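Local coordinates for GTPase-activating protein GYP1 (PDB 1FKM) that speeds GTP hydrolysis by Ypt/Rab GTPases such as YPT1 and YPT7, here as its GAP (TBC) domain, lending an arginine finger and a glutamine finger in trans, at residues I133-T138 with M237-M242; G199-V204 with E228-A233; R243-G248 with P358-W363; D255-E260 with N325-F330. All blocks are in the same frame, centred on the assembly; numbering follows the deposited sequence.

In the fold
All four contacts belong to the all-helical Rab-GAP (TBC) domain. Interaction 1 is nearest the centre of the chain, about 6 Å between centres, and nearest the catalytic fingers: the side chain of Asn238 is about 5 Å from that of Gln131, the glutamine finger, and Asp135 about 9 Å from that of Arg96, the arginine finger. Interaction 2 shares helix 230-238 with it, Met237 packing on Ile200, Gln203 and Val204. Interaction 4 touches both: the His328 ring lies against Leu240 and Leu241, with CE1 3.5 Å from Leu241 CG, and Gln203 NE2 probably bonds Asn325 O at 2.9 Å. Interaction 3, reached through a long, weak Asp135-Arg243 ion pair, shares helix 247-261 with interaction 4.

Interaction 1 (I133-T138 with M237-M242); sequences INDLVT and MNCLLM
Met242, a selenomethionine, sets its CG anti to the carbonyl carbon (chi1 -75°), and with an extended chi2 this carries SE to 3.2 Å from Asp135 O; the bend at chi3 (62°) then turns CE toward Thr138 OG1, 3.4 Å away. The Asp135 carbonyl oxygen takes two bonds from Thr138, one from its N and one of 2.7 Å from OG1, which arrives in the carbonyl plane. Replacing Thr138 by an alanine removes the hydroxyl and would probably leave Asp135 O with one donor fewer and the Met242 methyl freer to swing. Beside this, Leu136 meets Leu240 at about a right angle, CD2 to CD1 at 3.8 Å, while its CD2 also rests 3.8 Å from Cys239 O. Leu240, of positive phi, is the C-prime residue of the Schellman motif at the end of helix 230-238, and a type I' turn from Cys239 to Met242, closed by Met242 N to Cys239 O, brings Met242 back toward helix 133-145. Just before the turn, Asn238 bonds Gln197 through OD1 and the backbone O of Gln131, the glutamine finger, through ND2. Around the contact, Leu136 also packs on Leu186 of helix 168-186, and Met237 reaches helices 198-214 and 324-338.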
# COMPACT_ATOMS: atom_id res chain seq x y z
N ILE A 133 5.39 -6.66 4.99
CA ILE A 133 3.93 -6.70 5.08
C ILE A 133 3.46 -5.75 6.17
O ILE A 133 2.35 -5.22 6.12
CB ILE A 133 3.43 -8.12 5.40
CG1 ILE A 133 3.89 -9.10 4.31
CG2 ILE A 133 1.92 -8.13 5.50
CD1 ILE A 133 3.36 -8.75 2.93
N ASN A 134 4.32 -5.52 7.16
CA ASN A 134 3.99 -4.60 8.25
C ASN A 134 3.89 -3.18 7.69
O ASN A 134 3.17 -2.34 8.22
CB ASN A 134 5.04 -4.67 9.36
CG ASN A 134 6.44 -4.37 8.86
OD1 ASN A 134 6.92 -4.97 7.89
ND2 ASN A 134 7.13 -3.46 9.54
N ASP A 135 4.62 -2.91 6.62
CA ASP A 135 4.57 -1.59 6.00
C ASP A 135 3.31 -1.49 5.14
O ASP A 135 2.58 -0.50 5.22
CB ASP A 135 5.79 -1.35 5.11
CG ASP A 135 7.08 -1.30 5.90
OD1 ASP A 135 7.21 -0.42 6.78
OD2 ASP A 135 7.97 -2.13 5.63
N LEU A 136 3.07 -2.51 4.32
CA LEU A 136 1.93 -2.52 3.41
C LEU A 136 0.55 -2.39 4.03
O LEU A 136 -0.37 -1.89 3.40
CB LEU A 136 1.94 -3.77 2.53
CG LEU A 136 3.10 -3.88 1.54
CD1 LEU A 136 2.93 -5.14 0.70
CD2 LEU A 136 3.12 -2.65 0.64
N VAL A 137 0.41 -2.84 5.27
CA VAL A 137 -0.88 -2.77 5.94
C VAL A 137 -1.23 -1.34 6.39
O VAL A 137 -2.41 -0.99 6.47
CB VAL A 137 -0.92 -3.71 7.19
CG1 VAL A 137 -0.02 -3.17 8.29
CG2 VAL A 137 -2.36 -3.85 7.69
N THR A 138 -0.21 -0.51 6.65
CA THR A 138 -0.46 0.83 7.17
C THR A 138 -1.25 1.85 6.34
O THR A 138 -2.07 2.59 6.91
CB THR A 138 0.86 1.47 7.72
OG1 THR A 138 1.81 1.66 6.66
CG2 THR A 138 1.48 0.55 8.76
N MSE A 237 10.66 -2.74 -4.15
CA MSE A 237 9.70 -3.77 -4.51
C MSE A 237 8.97 -4.36 -3.30
O MSE A 237 7.75 -4.49 -3.31
CB MSE A 237 10.41 -4.90 -5.27
CG MSE A 237 10.00 -4.99 -6.72
SE MSE A 237 10.18 -3.32 -7.65
CE MSE A 237 11.89 -3.62 -8.50
N ASN A 238 9.73 -4.70 -2.27
CA ASN A 238 9.18 -5.31 -1.06
C ASN A 238 8.13 -4.47 -0.35
O ASN A 238 7.14 -5.01 0.16
CB ASN A 238 10.33 -5.64 -0.09
CG ASN A 238 9.92 -6.64 0.98
OD1 ASN A 238 9.35 -7.69 0.68
ND2 ASN A 238 10.21 -6.31 2.24
N CYS A 239 8.32 -3.15 -0.32
CA CYS A 239 7.37 -2.26 0.35
C CYS A 239 6.62 -1.35 -0.62
O CYS A 239 6.04 -0.34 -0.21
CB CYS A 239 8.11 -1.41 1.39
SG CYS A 239 9.23 -2.34 2.46
N LEU A 240 6.62 -1.70 -1.90
CA LEU A 240 5.96 -0.91 -2.93
C LEU A 240 6.30 0.59 -2.84
O LEU A 240 5.41 1.44 -2.85
CB LEU A 240 4.43 -1.10 -2.85
CG LEU A 240 3.88 -2.49 -3.17
CD1 LEU A 240 2.36 -2.47 -3.07
CD2 LEU A 240 4.31 -2.93 -4.56
N LEU A 241 7.60 0.88 -2.76
CA LEU A 241 8.10 2.26 -2.70
C LEU A 241 7.71 3.08 -1.47
O LEU A 241 8.08 4.25 -1.36
CB LEU A 241 7.69 3.03 -3.96
CG LEU A 241 8.49 2.74 -5.24
CD1 LEU A 241 7.88 3.48 -6.43
CD2 LEU A 241 9.93 3.18 -5.03
N MSE A 242 6.99 2.47 -0.54
CA MSE A 242 6.57 3.20 0.66
C MSE A 242 7.71 3.82 1.47
O MSE A 242 7.55 4.89 2.05
CB MSE A 242 5.77 2.30 1.58
CG MSE A 242 4.37 2.02 1.13
SE MSE A 242 3.52 1.04 2.54
CE MSE A 242 3.65 2.37 3.94

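Interaction 2 (G199-V204 with E228-A233); sequences GILRQV and EFIQFA
Phe229 O takes two backbone N-H groups, from Ala233 at 2.7 Å and from Phe232 at 3.2 Å, and so ties up the turn at Phe229-Ala233 where it meets helix 198-214. The same oxygen sits 3.8 Å above the Phe232 ring plane, over its centre. Val204 is the residue that presses against this turn, and its two methyls divide the work. CG1, set anti to the backbone N (chi1 173°), points at the start of the turn, 3.8 Å from Phe229 CB and as far from Ile230 N. CG2, the other branch, reaches Ile230 CD1 (4.1 Å) and Ala233 CB (4.2 Å). Ile230 crosses Val204 at about a right angle; its CD1 also meets Leu201 CD2 obliquely, one helical turn earlier, so a single methyl bridges two residues of helix 198-214. Of the Phe229 side chain, CB alone meets Val204. Its ring leads away, packing on Leu207 and Val211 and meeting Phe222 edge-to-face. Ala233 also packs on Leu207. Across the contact the side chains meet methyl and methylene to methyl, with Val204 also lying on the backbone at Ile230 N, so the hold is apolar and comes from shape and burial, while the bonds to Phe229 O lie within their own turn.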
# COMPACT_ATOMS: atom_id res chain seq x y z
N GLY A 199 9.02 -13.66 -6.21
CA GLY A 199 8.36 -12.58 -6.90
C GLY A 199 9.14 -11.28 -6.88
O GLY A 199 9.15 -10.54 -7.87
N ILE A 200 9.80 -10.99 -5.76
CA ILE A 200 10.59 -9.77 -5.65
C ILE A 200 11.85 -9.87 -6.51
O ILE A 200 12.22 -8.91 -7.18
CB ILE A 200 11.02 -9.51 -4.19
CG1 ILE A 200 9.79 -9.34 -3.29
CG2 ILE A 200 11.91 -8.26 -4.14
CD1 ILE A 200 8.84 -8.24 -3.70
N LEU A 201 12.51 -11.03 -6.47
CA LEU A 201 13.72 -11.22 -7.27
C LEU A 201 13.39 -11.07 -8.75
O LEU A 201 14.19 -10.52 -9.52
CB LEU A 201 14.34 -12.59 -7.00
CG LEU A 201 14.92 -12.78 -5.59
CD1 LEU A 201 15.44 -14.21 -5.41
CD2 LEU A 201 16.05 -11.78 -5.37
N ARG A 202 12.22 -11.56 -9.15
CA ARG A 202 11.79 -11.46 -10.55
C ARG A 202 11.52 -9.99 -10.90
O ARG A 202 11.81 -9.54 -12.00
CB ARG A 202 10.53 -12.29 -10.77
CG ARG A 202 10.06 -12.35 -12.21
CD ARG A 202 8.82 -13.22 -12.35
NE ARG A 202 7.69 -12.70 -11.58
CZ ARG A 202 7.13 -13.31 -10.54
NH1 ARG A 202 7.58 -14.49 -10.14
NH2 ARG A 202 6.10 -12.75 -9.91
N GLN A 203 10.93 -9.26 -9.96
CA GLN A 203 10.63 -7.84 -10.15
C GLN A 203 11.92 -7.03 -10.33
O GLN A 203 12.01 -6.17 -11.21
CB GLN A 203 9.87 -7.29 -8.94
CG GLN A 203 8.40 -7.64 -8.90
CD GLN A 203 7.60 -6.90 -9.94
OE1 GLN A 203 7.61 -7.25 -11.13
NE2 GLN A 203 6.90 -5.85 -9.52
N VAL A 204 12.90 -7.31 -9.49
CA VAL A 204 14.17 -6.61 -9.56
C VAL A 204 14.86 -6.91 -10.89
O VAL A 204 15.46 -6.02 -11.50
CB VAL A 204 15.09 -7.00 -8.37
CG1 VAL A 204 16.47 -6.38 -8.54
CG2 VAL A 204 14.46 -6.51 -7.07
N GLU A 228 24.41 -2.99 -7.79
CA GLU A 228 23.48 -4.06 -8.14
C GLU A 228 22.06 -3.57 -7.85
O GLU A 228 21.82 -3.00 -6.79
CB GLU A 228 23.78 -5.31 -7.31
CG GLU A 228 25.21 -5.79 -7.43
CD GLU A 228 25.46 -7.07 -6.64
OE1 GLU A 228 24.50 -7.64 -6.08
OE2 GLU A 228 26.63 -7.51 -6.59
N PHE A 229 21.13 -3.78 -8.76
CA PHE A 229 19.77 -3.32 -8.53
C PHE A 229 19.18 -3.80 -7.20
O PHE A 229 18.45 -3.07 -6.54
CB PHE A 229 18.86 -3.72 -9.69
CG PHE A 229 18.99 -2.82 -10.89
CD1 PHE A 229 20.11 -2.89 -11.71
CD2 PHE A 229 18.01 -1.87 -11.17
CE1 PHE A 229 20.25 -2.02 -12.80
CE2 PHE A 229 18.14 -1.00 -12.26
CZ PHE A 229 19.27 -1.08 -13.08
N ILE A 230 19.52 -5.02 -6.80
CA ILE A 230 19.01 -5.55 -5.54
C ILE A 230 19.39 -4.68 -4.34
O ILE A 230 18.63 -4.57 -3.37
CB ILE A 230 19.52 -7.00 -5.30
CG1 ILE A 230 18.73 -7.66 -4.17
CG2 ILE A 230 21.00 -6.98 -4.95
CD1 ILE A 230 17.30 -7.99 -4.52
N GLN A 231 20.55 -4.03 -4.41
CA GLN A 231 21.01 -3.20 -3.29
C GLN A 231 20.14 -2.00 -2.94
O GLN A 231 20.25 -1.45 -1.85
CB GLN A 231 22.45 -2.76 -3.55
CG GLN A 231 23.40 -3.93 -3.64
CD GLN A 231 24.80 -3.52 -4.05
OE1 GLN A 231 24.98 -2.76 -5.00
NE2 GLN A 231 25.79 -4.04 -3.34
N PHE A 232 19.27 -1.59 -3.86
CA PHE A 232 18.39 -0.48 -3.55
C PHE A 232 16.94 -0.79 -3.93
O PHE A 232 16.01 -0.31 -3.29
CB PHE A 232 18.86 0.81 -4.26
CG PHE A 232 18.80 0.74 -5.77
CD1 PHE A 232 17.61 0.97 -6.44
CD2 PHE A 232 19.95 0.46 -6.51
CE1 PHE A 232 17.55 0.92 -7.83
CE2 PHE A 232 19.91 0.40 -7.90
CZ PHE A 232 18.70 0.63 -8.57
N ALA A 233 16.76 -1.64 -4.94
CA ALA A 233 15.43 -1.98 -5.43
C ALA A 233 14.68 -3.05 -4.64
O ALA A 233 13.46 -3.16 -4.76
CB ALA A 233 15.52 -2.40 -6.89

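Interaction 3 (R243-G248 with P358-W363); sequences REFQMG and PPTKDW
Residues 244-246 and 358-361 run alongside each other in the same direction, with Phe245 CA 6.0 Å from Thr360 CA, and neither is in a regular strand. Pro359 makes an inverse gamma turn and Thr360 to Trp363 a type I beta turn, which together present Thr360 to its neighbour. Its hydroxyl lies between the backbone N and the carbonyl carbon (chi1 61°) and donates to Glu244 O over 2.6 Å, tilted 19° from the carbonyl plane. Two waters stitch the rest: one links Gln246 N to Thr360 O, the other accepts from Gln246 NE2 and donates to Thr360 OG1. A valine in place of Thr360 would probably leave Glu244 O and the second water each without that partner. The other branch, Thr360 CG2, rests 3.7 Å from Phe245 CE1. That same ring atom lies over one face of the Trp363 indole, 3.6 Å from CZ3, the two rings set obliquely at 51°. Glu244 OE1 borders Pro358 CD, but its carboxylate is salt-bridged through OE2 to Arg235. Phe335 of helix 324-338 touches Phe245, Pro358 and Thr360, and joins this strip, which precedes helix 247-261, to the loop between helices 348-355 and 365-382.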
# COMPACT_ATOMS: atom_id res chain seq x y z
N ARG A 243 8.84 3.14 1.51
CA ARG A 243 9.97 3.63 2.28
C ARG A 243 10.75 4.73 1.56
O ARG A 243 11.75 5.22 2.07
CB ARG A 243 10.91 2.47 2.61
CG ARG A 243 10.20 1.31 3.30
CD ARG A 243 9.85 1.64 4.74
NE ARG A 243 11.03 1.55 5.60
CZ ARG A 243 11.67 0.42 5.87
NH1 ARG A 243 11.24 -0.73 5.35
NH2 ARG A 243 12.74 0.43 6.65
N GLU A 244 10.27 5.13 0.38
CA GLU A 244 10.93 6.16 -0.41
C GLU A 244 10.13 7.46 -0.49
O GLU A 244 10.58 8.42 -1.11
CB GLU A 244 11.17 5.66 -1.84
CG GLU A 244 11.54 4.19 -1.96
CD GLU A 244 12.69 3.80 -1.08
OE1 GLU A 244 13.70 4.53 -1.07
OE2 GLU A 244 12.59 2.77 -0.39
N PHE A 245 8.95 7.48 0.12
CA PHE A 245 8.09 8.66 0.09
C PHE A 245 7.43 8.93 1.43
O PHE A 245 7.41 8.06 2.31
CB PHE A 245 6.96 8.48 -0.94
CG PHE A 245 7.43 8.30 -2.36
CD1 PHE A 245 7.87 9.40 -3.09
CD2 PHE A 245 7.40 7.06 -2.96
CE1 PHE A 245 8.27 9.26 -4.42
CE2 PHE A 245 7.80 6.90 -4.29
CZ PHE A 245 8.24 8.01 -5.02
N GLN A 246 6.87 10.13 1.57
CA GLN A 246 6.14 10.51 2.78
C GLN A 246 4.79 9.79 2.67
O GLN A 246 4.33 9.53 1.56
CB GLN A 246 5.91 12.02 2.81
CG GLN A 246 7.18 12.85 2.89
CD GLN A 246 7.99 12.53 4.13
OE1 GLN A 246 7.48 12.60 5.25
NE2 GLN A 246 9.25 12.16 3.94
N MSE A 247 4.17 9.48 3.80
CA MSE A 247 2.88 8.79 3.77
C MSE A 247 1.80 9.48 2.94
O MSE A 247 1.00 8.81 2.29
CB MSE A 247 2.35 8.57 5.19
CG MSE A 247 2.48 7.13 5.65
SE MSE A 247 1.28 5.91 4.72
CE MSE A 247 0.59 4.97 6.27
N GLY A 248 1.77 10.80 2.97
CA GLY A 248 0.77 11.51 2.18
C GLY A 248 0.95 11.21 0.70
O GLY A 248 -0.02 11.06 -0.05
N PRO A 358 16.06 8.96 -1.29
CA PRO A 358 15.70 9.91 -2.36
C PRO A 358 15.13 11.21 -1.81
O PRO A 358 14.41 11.21 -0.81
CB PRO A 358 14.66 9.14 -3.17
CG PRO A 358 14.96 7.71 -2.88
CD PRO A 358 15.27 7.72 -1.42
N PRO A 359 15.43 12.34 -2.46
CA PRO A 359 14.95 13.66 -2.04
C PRO A 359 13.50 13.89 -2.47
O PRO A 359 13.21 14.72 -3.33
CB PRO A 359 15.91 14.61 -2.74
CG PRO A 359 16.17 13.90 -4.04
CD PRO A 359 16.37 12.47 -3.59
N THR A 360 12.58 13.15 -1.84
CA THR A 360 11.16 13.24 -2.16
C THR A 360 10.35 13.86 -1.03
O THR A 360 9.12 13.89 -1.07
CB THR A 360 10.59 11.84 -2.41
OG1 THR A 360 10.74 11.06 -1.21
CG2 THR A 360 11.34 11.15 -3.55
N LYS A 361 11.05 14.36 -0.02
CA LYS A 361 10.42 14.96 1.15
C LYS A 361 9.40 16.04 0.82
O LYS A 361 8.32 16.09 1.43
CB LYS A 361 11.50 15.54 2.06
CG LYS A 361 11.00 16.08 3.39
CD LYS A 361 12.15 16.42 4.32
CE LYS A 361 12.90 15.17 4.79
NZ LYS A 361 13.57 14.42 3.69
N ASP A 362 9.72 16.89 -0.14
CA ASP A 362 8.82 17.97 -0.51
C ASP A 362 8.02 17.75 -1.79
O ASP A 362 7.51 18.70 -2.38
CB ASP A 362 9.60 19.29 -0.63
CG ASP A 362 10.23 19.70 0.69
OD1 ASP A 362 9.51 19.76 1.71
OD2 ASP A 362 11.45 19.98 0.71
N TRP A 363 7.92 16.50 -2.23
CA TRP A 363 7.16 16.21 -3.44
C TRP A 363 5.70 16.61 -3.25
O TRP A 363 5.13 16.45 -2.17
CB TRP A 363 7.23 14.72 -3.79
CG TRP A 363 8.35 14.37 -4.73
CD1 TRP A 363 9.59 14.94 -4.79
CD2 TRP A 363 8.34 13.34 -5.73
NE1 TRP A 363 10.35 14.33 -5.76
CE2 TRP A 363 9.61 13.34 -6.35
CE3 TRP A 363 7.38 12.41 -6.15
CZ2 TRP A 363 9.94 12.46 -7.38
CZ3 TRP A 363 7.71 11.53 -7.18
CH2 TRP A 363 8.99 11.56 -7.78
O HOH W 1 7.02 12.03 -0.67
O HOH W 2 10.65 11.32 1.56

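Interaction 4 (D255-E260 with N325-F330); sequences DTYLSE and NEFHVF
An aromatic cluster of Tyr257, Phe327 and His328 joins helix 247-261 to helix 324-338 in the all-helical TBC domain. The two short helical segments run roughly antiparallel, their N-to-C directions 138° apart, and their axes come no nearer than 10.7 Å, a distance spanned by the rings of Tyr257, Phe327 and His328. Phe327 carries CG anti to its N (chi1 -174°), which sends the ring across to the other helix. There it meets Tyr257 in a T-shaped pair: the Phe327 edge points into the Tyr257 face, with planes at 72°, centroids 5.2 Å apart, and CE2 3.8 Å from Tyr257 CE1. Thr256 CG2 touches the far end of the same ring at CZ, while its hydroxyl bonds Trp31 O. The Tyr257 hydroxyl passes on to His328, where OH and ND1 share a hydrogen bond of 2.7 Å; OH lies at the rim of the imidazole, near its plane, and the two rings meet rim to rim. The other nitrogen, NE2, bonds Trp236 O, so both ring nitrogens are bonded, which should fix the ring's rotation. It thereby ties Tyr257 to helix 230-238. Glu260 covers one face of the Phe327 ring. Its carboxylate bonds Trp31 NE1 through OE1 and Gln379 NE2 through OE2, and the bent chain leaves the aliphatic part over the Phe327 ring. This is a CH-pi contact: Glu260 CG stands over the face, 4.0 Å from the Phe327 ring centroid and a little off the ring normal.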
# COMPACT_ATOMS: atom_id res chain seq x y z
N ASP A 255 -4.18 5.70 -4.78
CA ASP A 255 -5.45 5.98 -5.47
C ASP A 255 -5.27 5.47 -6.90
O ASP A 255 -6.16 4.83 -7.47
CB ASP A 255 -5.74 7.48 -5.58
CG ASP A 255 -6.00 8.16 -4.25
OD1 ASP A 255 -6.33 7.48 -3.25
OD2 ASP A 255 -5.90 9.41 -4.22
N THR A 256 -4.12 5.77 -7.47
CA THR A 256 -3.81 5.38 -8.84
C THR A 256 -3.50 3.89 -8.97
O THR A 256 -3.95 3.25 -9.92
CB THR A 256 -2.66 6.22 -9.42
OG1 THR A 256 -3.03 7.60 -9.41
CG2 THR A 256 -2.35 5.79 -10.87
N TYR A 257 -2.72 3.35 -8.03
CA TYR A 257 -2.42 1.92 -8.09
C TYR A 257 -3.71 1.11 -8.04
O TYR A 257 -3.88 0.18 -8.82
CB TYR A 257 -1.52 1.51 -6.92
CG TYR A 257 -0.04 1.64 -7.21
CD1 TYR A 257 0.51 2.85 -7.64
CD2 TYR A 257 0.82 0.57 -7.00
CE1 TYR A 257 1.88 2.98 -7.86
CE2 TYR A 257 2.19 0.68 -7.21
CZ TYR A 257 2.71 1.89 -7.64
OH TYR A 257 4.07 2.01 -7.82
N LEU A 258 -4.61 1.46 -7.12
CA LEU A 258 -5.87 0.73 -6.99
C LEU A 258 -6.78 0.92 -8.20
O LEU A 258 -7.52 0.01 -8.58
CB LEU A 258 -6.60 1.16 -5.70
CG LEU A 258 -5.90 0.81 -4.38
CD1 LEU A 258 -6.66 1.41 -3.21
CD2 LEU A 258 -5.81 -0.70 -4.22
N SER A 259 -6.74 2.11 -8.81
CA SER A 259 -7.57 2.38 -9.98
C SER A 259 -7.02 1.64 -11.20
O SER A 259 -7.78 1.08 -11.98
CB SER A 259 -7.59 3.88 -10.30
OG SER A 259 -8.15 4.65 -9.25
N GLU A 260 -5.70 1.65 -11.34
CA GLU A 260 -5.03 1.00 -12.46
C GLU A 260 -5.12 -0.52 -12.44
O GLU A 260 -5.28 -1.16 -13.48
CB GLU A 260 -3.56 1.43 -12.49
CG GLU A 260 -2.68 0.77 -13.56
CD GLU A 260 -3.15 1.03 -14.98
OE1 GLU A 260 -3.85 2.04 -15.21
OE2 GLU A 260 -2.81 0.22 -15.88
N ASN A 325 2.25 -5.90 -10.05
CA ASN A 325 3.69 -6.03 -10.23
C ASN A 325 4.19 -5.31 -11.49
O ASN A 325 5.20 -4.61 -11.46
CB ASN A 325 4.09 -7.51 -10.30
CG ASN A 325 4.48 -8.08 -8.95
OD1 ASN A 325 4.62 -9.30 -8.79
ND2 ASN A 325 4.69 -7.21 -7.97
N GLU A 326 3.46 -5.49 -12.59
CA GLU A 326 3.82 -4.86 -13.85
C GLU A 326 3.84 -3.34 -13.74
O GLU A 326 4.84 -2.70 -14.04
CB GLU A 326 2.84 -5.29 -14.94
CG GLU A 326 3.06 -4.62 -16.29
CD GLU A 326 2.01 -5.01 -17.31
OE1 GLU A 326 1.16 -5.87 -17.00
OE2 GLU A 326 2.04 -4.45 -18.43
N PHE A 327 2.73 -2.76 -13.30
CA PHE A 327 2.66 -1.31 -13.17
C PHE A 327 3.73 -0.78 -12.21
O PHE A 327 4.34 0.26 -12.46
CB PHE A 327 1.28 -0.86 -12.68
CG PHE A 327 1.10 0.62 -12.67
CD1 PHE A 327 1.23 1.36 -13.85
CD2 PHE A 327 0.84 1.30 -11.48
CE1 PHE A 327 1.09 2.75 -13.84
CE2 PHE A 327 0.70 2.69 -11.46
CZ PHE A 327 0.83 3.42 -12.65
N HIS A 328 3.96 -1.50 -11.12
CA HIS A 328 4.95 -1.06 -10.14
C HIS A 328 6.35 -1.01 -10.73
O HIS A 328 7.13 -0.11 -10.40
CB HIS A 328 4.95 -1.96 -8.90
CG HIS A 328 5.79 -1.43 -7.78
ND1 HIS A 328 5.58 -0.20 -7.21
CD2 HIS A 328 6.87 -1.95 -7.15
CE1 HIS A 328 6.49 0.02 -6.28
NE2 HIS A 328 7.29 -1.03 -6.23
N VAL A 329 6.68 -1.97 -11.58
CA VAL A 329 8.00 -2.01 -12.20
C VAL A 329 8.21 -0.76 -13.06
O VAL A 329 9.30 -0.19 -13.07
CB VAL A 329 8.19 -3.26 -13.08
CG1 VAL A 329 9.45 -3.14 -13.92
CG2 VAL A 329 8.28 -4.50 -12.20
N PHE A 330 7.18 -0.33 -13.78
CA PHE A 330 7.31 0.87 -14.60
C PHE A 330 7.42 2.14 -13.76
O PHE A 330 8.14 3.07 -14.12
CB PHE A 330 6.16 0.97 -15.60
CG PHE A 330 6.31 0.04 -16.76
CD1 PHE A 330 7.13 0.37 -17.83
CD2 PHE A 330 5.68 -1.21 -16.77
CE1 PHE A 330 7.34 -0.51 -18.89
CE2 PHE A 330 5.87 -2.10 -17.82
CZ PHE A 330 6.70 -1.75 -18.89